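Local coordinates for ferredoxin, 2Fe-2S (Aquifex aeolicus, PDB 1M2D), which transfers electrons as a thioredoxin-like ferredoxin, a homodimer in solution that binds one [2Fe-2S] cluster per subunit, at residues 31-36 against 80-85; 87-90 against 94-97. The protein carries 1 engineered substitution. All blocks are in the same frame, centred on the assembly; numbering follows the deposited sequence.

Contact 1 of 2, residues 31-36 against 80-85; sequences FQAFME and EDVDEI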
loop_
_atom_site.group_PDB
_atom_site.type_symbol
_atom_site.label_atom_id
_atom_site.label_comp_id
_atom_site.label_asym_id
_atom_site.label_seq_id
_atom_site.Cartn_x
_atom_site.Cartn_y
_atom_site.Cartn_z
ATOM N N PHE A 31 0.296 6.732 11.437
ATOM C CA PHE A 31 -0.773 6.764 10.449
ATOM C C PHE A 31 -1.708 7.912 10.800
ATOM O O PHE A 31 -2.112 8.745 9.990
ATOM C CB PHE A 31 -1.525 5.433 10.378
ATOM C CG PHE A 31 -2.734 5.439 9.489
ATOM C CD1 PHE A 31 -2.586 5.485 8.108
ATOM C CD2 PHE A 31 -4.017 5.415 10.004
ATOM C CE1 PHE A 31 -3.680 5.529 7.285
ATOM C CE2 PHE A 31 -5.124 5.489 9.165
ATOM C CZ PHE A 31 -4.960 5.561 7.839
ATOM N N GLN A 32 -2.147 8.017 12.032
ATOM C CA GLN A 32 -3.028 9.070 12.532
ATOM C C GLN A 32 -2.393 10.450 12.262
ATOM O O GLN A 32 -3.062 11.370 11.839
ATOM C CB GLN A 32 -3.262 8.901 14.010
ATOM C CG GLN A 32 -4.008 9.851 14.932
ATOM C CD GLN A 32 -4.257 9.040 16.206
ATOM O OE1 GLN A 32 -3.276 8.719 16.886
ATOM N NE2 GLN A 32 -5.493 8.652 16.485
ATOM N N ALA A 33 -1.123 10.610 12.531
ATOM C CA ALA A 33 -0.439 11.894 12.331
ATOM C C ALA A 33 -0.408 12.288 10.853
ATOM O O ALA A 33 -0.662 13.465 10.543
ATOM C CB ALA A 33 0.949 11.879 12.893
ATOM N N PHE A 34 -0.176 11.335 9.986
ATOM C CA PHE A 34 -0.290 11.624 8.549
ATOM C C PHE A 34 -1.712 12.043 8.135
ATOM O O PHE A 34 -1.895 13.027 7.484
ATOM C CB PHE A 34 0.137 10.473 7.618
ATOM C CG PHE A 34 1.632 10.342 7.377
ATOM C CD1 PHE A 34 2.381 9.335 7.936
ATOM C CD2 PHE A 34 2.276 11.246 6.527
ATOM C CE1 PHE A 34 3.726 9.145 7.692
ATOM C CE2 PHE A 34 3.618 11.056 6.283
ATOM C CZ PHE A 34 4.347 10.027 6.846
ATOM N N MET A 35 -2.681 11.269 8.595
ATOM C CA MET A 35 -4.073 11.661 8.361
ATOM C C MET A 35 -4.409 13.043 8.945
ATOM O O MET A 35 -5.076 13.839 8.285
ATOM C CB MET A 35 -5.038 10.622 8.927
ATOM C CG MET A 35 -4.885 9.310 8.199
ATOM S SD MET A 35 -5.443 9.320 6.459
ATOM C CE MET A 35 -7.215 9.105 6.678
ATOM N N GLU A 36 -3.981 13.380 10.169
ATOM C CA GLU A 36 -4.271 14.723 10.687
ATOM C C GLU A 36 -3.604 15.792 9.838
ATOM O O GLU A 36 -4.145 16.876 9.601
ATOM C CB GLU A 36 -3.827 14.858 12.139
ATOM C CG GLU A 36 -4.626 13.949 13.057
ATOM C CD GLU A 36 -4.067 13.994 14.466
ATOM O OE1 GLU A 36 -4.662 13.230 15.248
ATOM O OE2 GLU A 36 -3.101 14.754 14.711
ATOM N N GLU A 80 6.413 12.079 15.732
ATOM C CA GLU A 80 7.123 13.355 15.719
ATOM C C GLU A 80 7.904 13.599 14.442
ATOM O O GLU A 80 8.331 14.723 14.202
ATOM C CB GLU A 80 8.123 13.436 16.894
ATOM C CG GLU A 80 7.456 13.417 18.248
ATOM C CD GLU A 80 7.085 12.094 18.858
ATOM O OE1 GLU A 80 7.102 11.028 18.246
ATOM O OE2 GLU A 80 6.715 12.121 20.063
ATOM N N ASP A 81 8.110 12.577 13.608
ATOM C CA ASP A 81 8.794 12.725 12.349
ATOM C C ASP A 81 7.830 13.023 11.201
ATOM O O ASP A 81 8.317 13.371 10.106
ATOM C CB ASP A 81 9.503 11.408 11.989
ATOM C CG ASP A 81 10.579 11.108 12.989
ATOM O OD1 ASP A 81 11.382 12.034 13.307
ATOM O OD2 ASP A 81 10.678 9.943 13.392
ATOM N N VAL A 82 6.548 12.874 11.390
ATOM C CA VAL A 82 5.612 13.006 10.275
ATOM C C VAL A 82 5.670 14.429 9.698
ATOM O O VAL A 82 5.650 14.597 8.484
ATOM C CB VAL A 82 4.214 12.587 10.712
ATOM C CG1 VAL A 82 3.184 12.986 9.652
ATOM C CG2 VAL A 82 4.207 11.073 10.954
ATOM N N ASP A 83 5.790 15.456 10.542
ATOM C CA ASP A 83 5.845 16.788 9.984
ATOM C C ASP A 83 7.022 16.975 9.031
ATOM O O ASP A 83 6.869 17.575 7.990
ATOM C CB ASP A 83 5.987 17.833 11.073
ATOM C CG ASP A 83 4.716 18.075 11.819
ATOM O OD1 ASP A 83 3.640 17.697 11.364
ATOM O OD2 ASP A 83 5.073 18.656 12.865
ATOM N N GLU A 84 8.195 16.456 9.414
ATOM C CA GLU A 84 9.363 16.632 8.534
ATOM C C GLU A 84 9.132 15.907 7.246
ATOM O O GLU A 84 9.487 16.395 6.150
ATOM C CB GLU A 84 10.638 16.171 9.239
ATOM C CG GLU A 84 11.867 16.530 8.463
ATOM C CD GLU A 84 13.207 16.091 9.046
ATOM O OE1 GLU A 84 13.232 15.552 10.162
ATOM O OE2 GLU A 84 14.245 16.315 8.393
ATOM N N ILE A 85 8.580 14.677 7.286
ATOM C CA ILE A 85 8.347 13.975 6.022
ATOM C C ILE A 85 7.343 14.749 5.170
ATOM O O ILE A 85 7.547 14.870 3.955
ATOM C CB ILE A 85 7.863 12.532 6.311
ATOM C CG1 ILE A 85 8.935 11.688 6.999
ATOM C CG2 ILE A 85 7.352 11.887 5.021
ATOM C CD1 ILE A 85 8.471 10.352 7.542
#
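Val82 lies against Phe34 with both methyls over one face of the ring, CG1 nearer the centre and CG2 toward the CE1 rim, a clear example of how a branched side chain can use both arms on a neighbouring helix. Its CG1 stands 3.8 Å from the ring centroid and 15° off the ring normal, which makes this a CH-pi contact. The second methyl lies toward the rim at CD1 and CE1, with Val82 CG2 3.8 Å from Phe34 CE1, and also meets Ala33 CB at 3.9 Å. The valine thus fills the notch between two successive residues of helix 27-40, and the small side chain of Ala33 is consistent with the close backbones, Phe34 CA and Val82 CA being 6.3 Å apart. Ile85, one turn further along, approaches the same ring differently: its CG2 lies at the edge, in the ring plane, 4.0 Å from Phe34 CZ, and the two side chains run at about a right angle. CG2 is brought there because it is the isoleucine branch anti to the backbone N, CG1 holding the other position at chi1 -65°.

In this thioredoxin-like fold, helices 27-40 and 82-91 pack side by side over the sheet, and Phe34 reaches Val8 and Ile50 on two of its strands while also touching Val86 and Leu90. With an alanine in place of this phenylalanine, the face met by Val82 CG1 and the edge beside Ile85 CG2 would both vanish, which would probably open a gap where the two helices meet the sheet. No hydrogen bond crosses between the segments; the charged partners lie outside the apolar contact, where Asp83 forms a salt bridge with Lys37 of helix 27-40, and Asp81 and Glu84 both pair with Arg98.

Contact 2 of 2, residues 87-90 against 94-97; sequences EKHL and EPVE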
loop_
_atom_site.group_PDB
_atom_site.type_symbol
_atom_site.label_atom_id
_atom_site.label_comp_id
_atom_site.label_asym_id
_atom_site.label_seq_id
_atom_site.Cartn_x
_atom_site.Cartn_y
_atom_site.Cartn_z
ATOM N N GLU A 87 6.663 18.046 5.180
ATOM C CA GLU A 87 7.240 19.288 4.693
ATOM C C GLU A 87 8.300 19.058 3.659
ATOM O O GLU A 87 8.277 19.617 2.523
ATOM C CB GLU A 87 7.815 20.053 5.893
ATOM C CG GLU A 87 6.808 20.438 6.954
ATOM C CD GLU A 87 5.648 21.281 6.497
ATOM O OE1 GLU A 87 5.914 22.361 5.910
ATOM O OE2 GLU A 87 4.456 20.962 6.611
ATOM N N LYS A 88 9.277 18.253 4.004
ATOM C CA LYS A 88 10.468 18.124 3.182
ATOM C C LYS A 88 10.219 17.262 1.962
ATOM O O LYS A 88 10.681 17.559 0.853
ATOM C CB LYS A 88 11.648 17.583 3.995
ATOM C CG LYS A 88 12.147 18.485 5.129
ATOM C CD LYS A 88 12.640 19.845 4.580
ATOM C CE LYS A 88 13.357 20.632 5.651
ATOM N NZ LYS A 88 13.289 22.085 5.372
ATOM N N HIS A 89 9.512 16.137 2.138
ATOM C CA HIS A 89 9.308 15.156 1.079
ATOM C C HIS A 89 7.962 15.349 0.386
ATOM O O HIS A 89 7.955 15.563 -0.856
ATOM C CB HIS A 89 9.505 13.744 1.668
ATOM C CG HIS A 89 9.478 12.680 0.624
ATOM N ND1 HIS A 89 9.589 11.355 1.004
ATOM C CD2 HIS A 89 9.401 12.692 -0.711
ATOM C CE1 HIS A 89 9.563 10.640 -0.112
ATOM N NE2 HIS A 89 9.422 11.439 -1.168
ATOM N N LEU A 90 6.863 15.253 1.096
ATOM C CA LEU A 90 5.574 15.229 0.362
ATOM C C LEU A 90 5.322 16.570 -0.284
ATOM O O LEU A 90 4.765 16.572 -1.384
ATOM C CB LEU A 90 4.437 14.812 1.296
ATOM C CG LEU A 90 4.657 13.475 1.972
ATOM C CD1 LEU A 90 3.407 13.122 2.785
ATOM C CD2 LEU A 90 4.993 12.366 1.026
ATOM N N GLU A 94 12.034 16.256 -1.315
ATOM C CA GLU A 94 13.325 15.771 -0.805
ATOM C C GLU A 94 13.071 14.724 0.284
ATOM O O GLU A 94 12.606 15.082 1.354
ATOM C CB GLU A 94 14.240 16.860 -0.243
ATOM C CG GLU A 94 14.752 17.919 -1.182
ATOM C CD GLU A 94 15.484 19.057 -0.486
ATOM O OE1 GLU A 94 14.881 19.797 0.341
ATOM O OE2 GLU A 94 16.675 19.339 -0.697
ATOM N N PRO A 95 13.410 13.442 0.049
ATOM C CA PRO A 95 13.257 12.456 1.140
ATOM C C PRO A 95 14.040 12.866 2.370
ATOM O O PRO A 95 15.093 13.505 2.316
ATOM C CB PRO A 95 13.825 11.192 0.492
ATOM C CG PRO A 95 13.558 11.373 -0.970
ATOM C CD PRO A 95 13.843 12.824 -1.182
ATOM N N VAL A 96 13.631 12.495 3.544
ATOM C CA VAL A 96 14.148 12.671 4.841
ATOM C C VAL A 96 15.203 11.584 5.010
ATOM O O VAL A 96 14.936 10.447 5.422
ATOM C CB VAL A 96 13.101 12.666 5.944
ATOM C CG1 VAL A 96 13.806 12.836 7.294
ATOM C CG2 VAL A 96 12.079 13.773 5.685
ATOM N N GLU A 97 16.438 11.949 4.642
ATOM C CA GLU A 97 17.522 10.980 4.514
ATOM C C GLU A 97 17.726 10.137 5.731
ATOM O O GLU A 97 17.979 8.917 5.614
ATOM C CB GLU A 97 18.837 11.735 4.212
ATOM C CG GLU A 97 19.966 10.853 3.833
ATOM C CD GLU A 97 21.194 11.625 3.372
ATOM O OE1 GLU A 97 22.143 10.864 3.070
ATOM O OE2 GLU A 97 21.225 12.804 3.272
HETATM O O HOH W 1 12.428 19.984 0.811
#
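Lys88 and Glu94 are joined through their backbones, a simple case of a chain that folds back on the helix it has just left, here where helix 82-91 widens into a pi-type turn at 87-90. Glu94 N donates to Lys88 O over 2.9 Å with an N-H...O angle of 167°, so the bond is nearly straight at the hydrogen, although the donor is tilted out of the carbonyl plane. Lys88 O takes a second bond from a water oxygen 3.0 Å away, so two donors grip it; the link from this water to Glu94 OE1 is unusually short and therefore doubtful in detail. The lysine's own chain bends at chi2 and leads its amine away; Lys88 NZ stays 5.8 Å from Glu94 OE1, opposite charges without contact. Lys88 CB also meets Val96 CG2 at 4.2 Å.

His89 comes next and turns one face of its ring to the returning chain. Pro95 CA stands over that face, 4.0 Å from the imidazole centroid and 23° off the ring normal, while Pro95 CG lies 4.1 Å from His89 NE2. With CG anti to the backbone N (chi1 -173°), the ring is carried past Glu94 O, which sits 3.4 Å from His89 CB, to face the proline. Both ring nitrogens are used elsewhere, ND1 by Tyr74 OH and NE2 by Asp70 OD2, and this pair of bonds fixes the rotation of the buried ring. Tyr74 OH is also bonded to Val96 N, so one hydroxyl ties histidine and loop together.

Leu90 turns the other way, into the core. The loop before strand 100-102 runs back along helix 82-91, Val96 reaching Glu84 and Ile85 near its start, Pro95 resting on Val72 and Tyr74 of strand 72-74, and His89 and Leu90 meeting Val67 of strand 65-68.

Both contacts draw on helix 82-91, which illustrates how one helix can serve two quite different interfaces along its length. Contact 1, the buried one, sets its first turns against helix 27-40, a partner distant in sequence, and is wholly apolar between the segments. Contact 2 is partly buried and more local: the partner is the loop just after the helix, and main-chain and water hydrogen bonds, near the surface, join a CH-pi contact. Their centres lie 12 Å apart, yet they touch through shared apolar packing along the helix, and a probable backbone hydrogen bond links Ile85 O of the first to Leu90 N of the second.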